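Local coordinates for protein 4-oxalocrotonate decarboxylase NahK (Pseudomonas putida, PDB 5D2K) that catalyses the metal-assisted decarboxylation of 4-oxalocrotonate to 2-oxopent-4-enoate and carbon dioxide, a step in naphthalene degradation, at residues A[140-148]-A[254-264]; A[110-118]-A[241-249]. The protein carries 1 engineered substitution. One frame throughout, in Å; residues are numbered along the deposited sequence.

Interaction 1 (A[140-148]-A[254-264]); sequences DYVIPTVEV and ITVRYQGLGSV. With MG (magnesium ion), chain C.
Pro-144 sets its CB over one face of the Tyr-258 ring, the proline ring tilted so that CB leads. CB of Pro-144 sits 3.5 Å from the centroid of the Tyr-258 ring, only 4° off the normal, which makes a well-centred CH-pi contact. The ring reaches up to the proline because CG of Tyr-258 is anti to its own carbonyl carbon (chi1 -71°). Its hydroxyl passes beyond the proline to hydrogen-bond with Glu-116. Pro-144 has two further neighbours. CB of Pro-144 meets CG2 of Val-264 at 3.7 Å, and CG of Pro-144 meets CB of Leu-261 at 4.1 Å, the two side chains crossing at about a right angle. Val-146 continues the apolar row. One methyl does most of the touching: CG2 of Val-146 lies 3.5 Å from CG2 of Val-256. CG2 of Val-146 is also 3.8 Å from CG1 of Val-264, and these two valines run past each other in opposite directions. Leu-261 ends a type II turn that starts at Tyr-258; Leu-261 and Gly-262, both facing Tyr-258, form a classic beta bulge. On strand 140-148, Thr-145 points away from this packing; its OG1 bonds to Ile-143 O and to Ser-118 OG. Glu-147 places OE1 2.0 Å from the magnesium ion, and its OE2 forms a salt bridge with Lys-69. The axes of 140-148 and 254-258 approach to 8.6 Å with 151° between their directions. This is face-to-face packing of two beta sheets in the FAH-type domain, with the metal site on the far side of strand 140-148.

Interaction 2 (A[110-118]-A[241-249]); sequences HPKIEAEIS and GITAAVPVA. With MG (magnesium ion), chain C; OOG (2-oxoadipic acid), chain D.
Gly-241 lies against two carboxylates. N of Gly-241 sits over one face of the Glu-116 carboxylate, 3.4 Å from CD of Glu-116, without a hydrogen bond. CA of Gly-241 lies over a face of the Glu-114 carboxylate, 4.5 Å from CD of Glu-114. The magnesium ion lies at the oxygen edge of each carboxylate, near its plane, bound by Glu-114 OE1 and Glu-116 OE2. O4 and O5 of 2-oxoadipate bind it too, and the N-H of Gly-241 goes to that O4, 2.7 Å from Gly-241 N. A metal-bound water donates to Glu-116 OE1, and Lys-77 forms a salt bridge with Glu-114 OE2. Below its carboxylate, CG of Glu-114 rests 3.7 Å from CB of Ala-245. The backbones pair antiparallel: Ile-113 and Val-246 exchange two hydrogen bonds, and Val-248 N bonds to Pro-111 O. Ile-242 N hydrogen-bonds to Ala-115 O at 2.9 Å. Val-248 splits its methyls. CG1 of Val-248 lies 3.9 Å from CG2 of Ile-113. CG2 of Val-248, placed between the backbone N and the carbonyl carbon, lies 3.9 Å from CG of Pro-111. An alanine here would lack both methyls and is likely to leave a gap beside the Pro-111 ring and Ile-113. Ile-113 also packs on Val-146 of strand 139-149, which also pairs with 112-121. Ile-113 and Ala-115 face strands 253-258 and 191-196 of the second sheet, through Ile-254, Val-256, Met-194 and Val-192.

How the interactions relate
Interactions 1 and 2 lie about 12 Å apart, centre to centre, and share the sheet in which strands 112-121 and 139-149 are antiparallel neighbours. Ile-143 N is 2.8 Å from Ser-118 O, a probable hydrogen bond between those strands. Tyr-258 OH of interaction 1 is 2.8 Å from Glu-116 O of interaction 2, tying the second sheet to the strand that carries two metal ligands. CG1 of Val-146 also packs on Glu-114 O at 3.4 Å. The two contacts meet at the magnesium ion. Glu-147 comes from interaction 1, Glu-114 and Glu-116 from interaction 2. The chelating 2-oxoadipate and one water shared by both contacts complete its six ligands.

Interaction 1 (A[140-148]-A[254-264])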
loop_
_atom_site.group_PDB
_atom_site.type_symbol
_atom_site.label_atom_id
_atom_site.label_comp_id
_atom_site.label_asym_id
_atom_site.label_seq_id
_atom_site.Cartn_x
_atom_site.Cartn_y
_atom_site.Cartn_z
ATOM N N ASP A 140 -15.831 8.566 -5.135
ATOM C CA ASP A 140 -17.107 8.420 -4.431
ATOM C C ASP A 140 -16.992 8.999 -3.028
ATOM O O ASP A 140 -17.735 9.909 -2.657
ATOM C CB ASP A 140 -17.493 6.931 -4.390
ATOM C CG ASP A 140 -18.968 6.698 -4.112
ATOM O OD1 ASP A 140 -19.673 7.655 -3.739
ATOM O OD2 ASP A 140 -19.406 5.538 -4.272
ATOM N N TYR A 141 -16.044 8.489 -2.253
ATOM C CA TYR A 141 -15.815 9.002 -0.904
ATOM C C TYR A 141 -14.395 8.663 -0.443
ATOM O O TYR A 141 -13.651 7.958 -1.136
ATOM C CB TYR A 141 -16.862 8.448 0.077
ATOM C CG TYR A 141 -16.966 6.935 0.124
ATOM C CD1 TYR A 141 -17.751 6.240 -0.795
ATOM C CD2 TYR A 141 -16.301 6.207 1.101
ATOM C CE1 TYR A 141 -17.852 4.854 -0.755
ATOM C CE2 TYR A 141 -16.395 4.818 1.154
ATOM C CZ TYR A 141 -17.172 4.154 0.224
ATOM O OH TYR A 141 -17.263 2.781 0.278
ATOM N N VAL A 142 -14.019 9.193 0.715
ATOM C CA VAL A 142 -12.670 9.019 1.241
ATOM C C VAL A 142 -12.718 8.241 2.559
ATOM O O VAL A 142 -13.728 8.289 3.264
ATOM C CB VAL A 142 -11.976 10.378 1.435
ATOM C CG1 VAL A 142 -12.129 11.221 0.161
ATOM C CG2 VAL A 142 -12.548 11.104 2.644
ATOM N N ILE A 143 -11.637 7.513 2.856
ATOM C CA ILE A 143 -11.557 6.636 4.025
ATOM C C ILE A 143 -10.217 6.763 4.743
ATOM O O ILE A 143 -9.189 6.379 4.188
ATOM C CB ILE A 143 -11.744 5.156 3.627
ATOM C CG1 ILE A 143 -13.125 4.931 3.002
ATOM C CG2 ILE A 143 -11.541 4.239 4.825
ATOM C CD1 ILE A 143 -13.310 3.525 2.475
ATOM N N PRO A 144 -10.224 7.295 5.983
ATOM C CA PRO A 144 -8.987 7.275 6.781
ATOM C C PRO A 144 -8.488 5.843 6.936
ATOM O O PRO A 144 -9.280 4.970 7.288
ATOM C CB PRO A 144 -9.426 7.865 8.121
ATOM C CG PRO A 144 -10.532 8.825 7.741
ATOM C CD PRO A 144 -11.295 8.053 6.656
ATOM N N THR A 145 -7.215 5.601 6.627
ATOM C CA THR A 145 -6.685 4.239 6.594
ATOM C C THR A 145 -5.254 4.195 7.110
ATOM O O THR A 145 -4.406 4.969 6.659
ATOM C CB THR A 145 -6.690 3.656 5.157
ATOM O OG1 THR A 145 -7.990 3.782 4.576
ATOM C CG2 THR A 145 -6.289 2.178 5.152
ATOM N N VAL A 146 -4.984 3.276 8.035
ATOM C CA VAL A 146 -3.628 3.019 8.499
ATOM C C VAL A 146 -3.126 1.730 7.862
ATOM O O VAL A 146 -3.780 0.689 7.988
ATOM C CB VAL A 146 -3.575 2.896 10.041
ATOM C CG1 VAL A 146 -2.161 2.529 10.520
ATOM C CG2 VAL A 146 -4.008 4.207 10.679
ATOM N N GLU A 147 -2.009 1.787 7.139
ATOM C CA GLU A 147 -1.440 0.560 6.595
ATOM C C GLU A 147 -0.482 -0.066 7.581
ATOM O O GLU A 147 0.236 0.632 8.274
ATOM C CB GLU A 147 -0.692 0.793 5.278
ATOM C CG GLU A 147 -0.562 -0.529 4.498
ATOM C CD GLU A 147 0.106 -0.423 3.131
ATOM O OE1 GLU A 147 0.612 0.658 2.761
ATOM O OE2 GLU A 147 0.135 -1.457 2.429
ATOM N N VAL A 148 -0.482 -1.393 7.633
ATOM C CA VAL A 148 0.606 -2.131 8.265
ATOM C C VAL A 148 1.450 -2.696 7.142
ATOM O O VAL A 148 0.963 -3.534 6.374
ATOM C CB VAL A 148 0.112 -3.261 9.180
ATOM C CG1 VAL A 148 1.311 -3.909 9.898
ATOM C CG2 VAL A 148 -0.897 -2.731 10.192
ATOM N N ILE A 254 -2.109 2.145 18.900
ATOM C CA ILE A 254 -1.930 3.321 18.067
ATOM C C ILE A 254 -3.258 4.020 17.839
ATOM O O ILE A 254 -4.328 3.399 17.861
ATOM C CB ILE A 254 -1.251 2.957 16.711
ATOM C CG1 ILE A 254 -2.134 2.041 15.851
ATOM C CG2 ILE A 254 0.120 2.319 16.947
ATOM C CD1 ILE A 254 -2.884 2.765 14.754
ATOM N N THR A 255 -3.182 5.333 17.657
ATOM C CA THR A 255 -4.324 6.126 17.257
ATOM C C THR A 255 -3.851 7.137 16.239
ATOM O O THR A 255 -2.916 7.894 16.505
ATOM C CB THR A 255 -4.971 6.866 18.437
ATOM O OG1 THR A 255 -5.501 5.920 19.374
ATOM C CG2 THR A 255 -6.091 7.778 17.948
ATOM N N VAL A 256 -4.481 7.158 15.073
ATOM C CA VAL A 256 -4.148 8.175 14.081
ATOM C C VAL A 256 -5.330 9.126 13.915
ATOM O O VAL A 256 -6.437 8.712 13.571
ATOM C CB VAL A 256 -3.771 7.557 12.733
ATOM C CG1 VAL A 256 -3.427 8.656 11.750
ATOM C CG2 VAL A 256 -2.586 6.596 12.886
ATOM N N ARG A 257 -5.096 10.409 14.176
ATOM C CA ARG A 257 -6.158 11.402 14.137
ATOM C C ARG A 257 -6.150 12.113 12.798
ATOM O O ARG A 257 -5.100 12.567 12.326
ATOM C CB ARG A 257 -5.999 12.414 15.277
ATOM C CG ARG A 257 -5.866 11.753 16.643
ATOM C CD ARG A 257 -5.769 12.777 17.760
ATOM N NE ARG A 257 -5.510 12.097 19.025
ATOM C CZ ARG A 257 -6.443 11.475 19.734
ATOM N NH1 ARG A 257 -7.702 11.463 19.317
ATOM N NH2 ARG A 257 -6.116 10.863 20.863
ATOM N N TYR A 258 -7.324 12.176 12.188
ATOM C CA TYR A 258 -7.509 12.811 10.897
ATOM C C TYR A 258 -8.312 14.075 11.086
ATOM O O TYR A 258 -9.419 14.024 11.602
ATOM C CB TYR A 258 -8.221 11.851 9.930
ATOM C CG TYR A 258 -7.353 10.695 9.482
ATOM C CD1 TYR A 258 -7.077 9.631 10.338
ATOM C CD2 TYR A 258 -6.792 10.673 8.204
ATOM C CE1 TYR A 258 -6.274 8.581 9.933
ATOM C CE2 TYR A 258 -5.990 9.622 7.788
ATOM C CZ TYR A 258 -5.726 8.586 8.656
ATOM O OH TYR A 258 -4.925 7.541 8.239
ATOM N N GLN A 259 -7.727 15.207 10.702
ATOM C CA GLN A 259 -8.380 16.509 10.833
ATOM C C GLN A 259 -9.820 16.495 10.314
ATOM O O GLN A 259 -10.062 16.267 9.124
ATOM C CB GLN A 259 -7.551 17.556 10.100
ATOM C CG GLN A 259 -8.090 18.967 10.229
ATOM C CD GLN A 259 -7.505 19.877 9.191
ATOM O OE1 GLN A 259 -6.911 19.418 8.218
ATOM N NE2 GLN A 259 -7.679 21.185 9.376
ATOM N N GLY A 260 -10.772 16.693 11.229
ATOM C CA GLY A 260 -12.183 16.736 10.877
ATOM C C GLY A 260 -12.839 15.409 10.531
ATOM O O GLY A 260 -14.019 15.373 10.166
ATOM N N LEU A 261 -12.087 14.318 10.637
ATOM C CA LEU A 261 -12.584 12.999 10.247
ATOM C C LEU A 261 -12.379 11.943 11.329
ATOM O O LEU A 261 -12.338 10.752 11.034
ATOM C CB LEU A 261 -11.901 12.524 8.955
ATOM C CG LEU A 261 -12.147 13.340 7.686
ATOM C CD1 LEU A 261 -11.315 12.753 6.543
ATOM C CD2 LEU A 261 -13.623 13.373 7.331
ATOM N N GLY A 262 -12.253 12.366 12.580
ATOM C CA GLY A 262 -12.143 11.394 13.658
ATOM C C GLY A 262 -10.789 10.707 13.705
ATOM O O GLY A 262 -9.768 11.294 13.355
ATOM N N SER A 263 -10.774 9.450 14.136
ATOM C CA SER A 263 -9.513 8.751 14.318
ATOM C C SER A 263 -9.623 7.280 13.967
ATOM O O SER A 263 -10.710 6.716 13.979
ATOM C CB SER A 263 -9.015 8.893 15.762
ATOM O OG SER A 263 -9.948 8.338 16.672
ATOM N N VAL A 264 -8.476 6.685 13.649
ATOM C CA VAL A 264 -8.332 5.252 13.403
ATOM C C VAL A 264 -7.449 4.669 14.495
ATOM O O VAL A 264 -6.384 5.216 14.781
ATOM C CB VAL A 264 -7.694 4.970 12.020
ATOM C CG1 VAL A 264 -7.585 3.468 11.764
ATOM C CG2 VAL A 264 -8.482 5.662 10.913
HETATM MG MG MG C . 1.459 2.429 2.298
HETATM O O HOH W 1 0.299 2.639 0.573
#

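Interaction 2 (A[110-118]-A[241-249])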
loop_
_atom_site.group_PDB
_atom_site.type_symbol
_atom_site.label_atom_id
_atom_site.label_comp_id
_atom_site.label_asym_id
_atom_site.label_seq_id
_atom_site.Cartn_x
_atom_site.Cartn_y
_atom_site.Cartn_z
ATOM N N HIS A 110 8.295 -8.036 10.792
ATOM C CA HIS A 110 8.855 -6.834 11.415
ATOM C C HIS A 110 8.026 -5.622 10.986
ATOM O O HIS A 110 8.497 -4.763 10.223
ATOM C CB HIS A 110 10.342 -6.643 11.056
ATOM C CG HIS A 110 10.685 -6.940 9.624
ATOM N ND1 HIS A 110 11.957 -7.307 9.230
ATOM C CD2 HIS A 110 9.937 -6.918 8.492
ATOM C CE1 HIS A 110 11.977 -7.498 7.923
ATOM N NE2 HIS A 110 10.762 -7.274 7.453
ATOM N N PRO A 111 6.781 -5.555 11.472
ATOM C CA PRO A 111 5.791 -4.619 10.933
ATOM C C PRO A 111 5.977 -3.164 11.342
ATOM O O PRO A 111 6.516 -2.854 12.409
ATOM C CB PRO A 111 4.472 -5.150 11.505
ATOM C CG PRO A 111 4.874 -5.776 12.807
ATOM C CD PRO A 111 6.189 -6.442 12.490
ATOM N N LYS A 112 5.527 -2.289 10.445
ATOM C CA LYS A 112 5.491 -0.850 10.665
ATOM C C LYS A 112 4.119 -0.336 10.263
ATOM O O LYS A 112 3.460 -0.948 9.421
ATOM C CB LYS A 112 6.548 -0.119 9.835
ATOM C CG LYS A 112 7.988 -0.540 10.057
ATOM C CD LYS A 112 8.897 0.292 9.153
ATOM C CE LYS A 112 10.329 -0.220 9.166
ATOM N NZ LYS A 112 10.932 -0.117 10.518
ATOM N N ILE A 113 3.702 0.793 10.832
ATOM C CA ILE A 113 2.449 1.413 10.397
ATOM C C ILE A 113 2.690 2.736 9.685
ATOM O O ILE A 113 3.655 3.442 9.973
ATOM C CB ILE A 113 1.455 1.659 11.552
ATOM C CG1 ILE A 113 2.081 2.532 12.643
ATOM C CG2 ILE A 113 0.940 0.338 12.113
ATOM C CD1 ILE A 113 1.039 3.161 13.552
ATOM N N GLU A 114 1.783 3.039 8.758
ATOM C CA GLU A 114 1.772 4.276 7.967
ATOM C C GLU A 114 0.383 4.889 8.017
ATOM O O GLU A 114 -0.617 4.177 7.918
ATOM C CB GLU A 114 2.121 4.008 6.487
ATOM C CG GLU A 114 3.368 3.200 6.223
ATOM C CD GLU A 114 3.573 2.882 4.738
ATOM O OE1 GLU A 114 2.623 2.447 4.050
ATOM O OE2 GLU A 114 4.705 3.046 4.261
ATOM N N ALA A 115 0.297 6.212 8.129
ATOM C CA ALA A 115 -1.003 6.872 8.025
ATOM C C ALA A 115 -1.296 7.306 6.593
ATOM O O ALA A 115 -0.465 7.945 5.949
ATOM C CB ALA A 115 -1.064 8.071 8.958
ATOM N N GLU A 116 -2.475 6.943 6.088
ATOM C CA GLU A 116 -2.833 7.237 4.692
ATOM C C GLU A 116 -4.264 7.724 4.558
ATOM O O GLU A 116 -5.062 7.621 5.492
ATOM C CB GLU A 116 -2.638 5.993 3.799
ATOM C CG GLU A 116 -1.321 5.267 4.069
ATOM C CD GLU A 116 -0.835 4.354 2.962
ATOM O OE1 GLU A 116 -1.365 4.384 1.833
ATOM O OE2 GLU A 116 0.129 3.617 3.229
ATOM N N ILE A 117 -4.587 8.264 3.390
ATOM C CA ILE A 117 -5.980 8.517 3.074
ATOM C C ILE A 117 -6.335 7.688 1.836
ATOM O O ILE A 117 -5.581 7.624 0.849
ATOM C CB ILE A 117 -6.277 10.042 2.889
ATOM C CG1 ILE A 117 -7.787 10.300 2.781
ATOM C CG2 ILE A 117 -5.535 10.616 1.710
ATOM C CD1 ILE A 117 -8.585 9.968 4.063
ATOM N N SER A 118 -7.451 6.979 1.936
ATOM C CA SER A 118 -7.907 6.149 0.830
ATOM C C SER A 118 -9.125 6.745 0.166
ATOM O O SER A 118 -9.826 7.572 0.755
ATOM C CB SER A 118 -8.249 4.737 1.307
ATOM O OG SER A 118 -7.142 4.147 1.943
ATOM N N GLY A 241 1.700 6.514 2.116
ATOM C CA GLY A 241 2.055 6.925 3.464
ATOM C C GLY A 241 2.339 8.408 3.492
ATOM O O GLY A 241 3.175 8.915 2.729
ATOM N N ILE A 242 1.630 9.111 4.363
ATOM C CA ILE A 242 1.785 10.552 4.462
ATOM C C ILE A 242 3.068 10.856 5.239
ATOM O O ILE A 242 3.770 11.829 4.950
ATOM C CB ILE A 242 0.536 11.187 5.096
ATOM C CG1 ILE A 242 -0.620 11.133 4.083
ATOM C CG2 ILE A 242 0.793 12.639 5.487
ATOM C CD1 ILE A 242 -2.013 11.364 4.649
ATOM N N THR A 243 3.406 9.983 6.181
ATOM C CA THR A 243 4.607 10.160 6.990
ATOM C C THR A 243 5.506 8.942 6.916
ATOM O O THR A 243 5.152 7.929 6.312
ATOM C CB THR A 243 4.275 10.388 8.471
ATOM O OG1 THR A 243 3.882 9.146 9.064
ATOM C CG2 THR A 243 3.162 11.400 8.638
ATOM N N ALA A 244 6.660 9.031 7.570
ATOM C CA ALA A 244 7.509 7.871 7.740
ATOM C C ALA A 244 6.763 6.794 8.523
ATOM O O ALA A 244 5.933 7.087 9.386
ATOM C CB ALA A 244 8.801 8.252 8.448
ATOM N N ALA A 245 7.069 5.550 8.203
ATOM C CA ALA A 245 6.483 4.398 8.874
ATOM C C ALA A 245 7.111 4.184 10.261
ATOM O O ALA A 245 8.282 4.505 10.482
ATOM C CB ALA A 245 6.650 3.168 8.007
ATOM N N VAL A 246 6.318 3.656 11.190
ATOM C CA VAL A 246 6.720 3.502 12.589
ATOM C C VAL A 246 6.588 2.041 13.014
ATOM O O VAL A 246 5.543 1.433 12.812
ATOM C CB VAL A 246 5.861 4.391 13.491
ATOM C CG1 VAL A 246 6.073 4.070 14.966
ATOM C CG2 VAL A 246 6.134 5.875 13.192
ATOM N N PRO A 247 7.647 1.466 13.608
ATOM C CA PRO A 247 7.559 0.057 14.012
ATOM C C PRO A 247 6.501 -0.188 15.106
ATOM O O PRO A 247 6.230 0.682 15.948
ATOM C CB PRO A 247 8.973 -0.254 14.524
ATOM C CG PRO A 247 9.564 1.063 14.865
ATOM C CD PRO A 247 8.944 2.078 13.951
ATOM N N VAL A 248 5.862 -1.354 15.044
ATOM C CA VAL A 248 4.898 -1.757 16.065
ATOM C C VAL A 248 5.239 -3.161 16.551
ATOM O O VAL A 248 5.866 -3.950 15.832
ATOM C CB VAL A 248 3.439 -1.716 15.553
ATOM C CG1 VAL A 248 2.968 -0.265 15.416
ATOM C CG2 VAL A 248 3.308 -2.488 14.239
ATOM N N ALA A 249 4.821 -3.459 17.776
ATOM C CA ALA A 249 5.172 -4.708 18.439
ATOM C C ALA A 249 4.081 -5.087 19.436
ATOM O O ALA A 249 3.248 -4.247 19.796
ATOM C CB ALA A 249 6.533 -4.562 19.140
HETATM MG MG MG C . 1.459 2.429 2.298
HETATM C C2 OOG D . 6.986 -0.248 0.574
HETATM C C3 OOG D . 5.550 0.164 0.845
HETATM C C4 OOG D . 5.338 1.627 0.517
HETATM C C6 OOG D . 3.762 3.598 1.174
HETATM O O4 OOG D . 2.644 3.995 1.578
HETATM O O3 OOG D . 4.687 4.416 0.935
HETATM C C5 OOG D . 3.990 2.117 0.996
HETATM C C1 OOG D . 7.796 -0.187 1.853
HETATM O O1 OOG D . 8.308 -1.234 2.346
HETATM O O2 OOG D . 7.962 0.924 2.422
HETATM O O5 OOG D . 3.070 1.370 1.246
HETATM O O HOH W 2 2.753 7.503 7.382
HETATM O O HOH W 1 0.299 2.639 0.573
#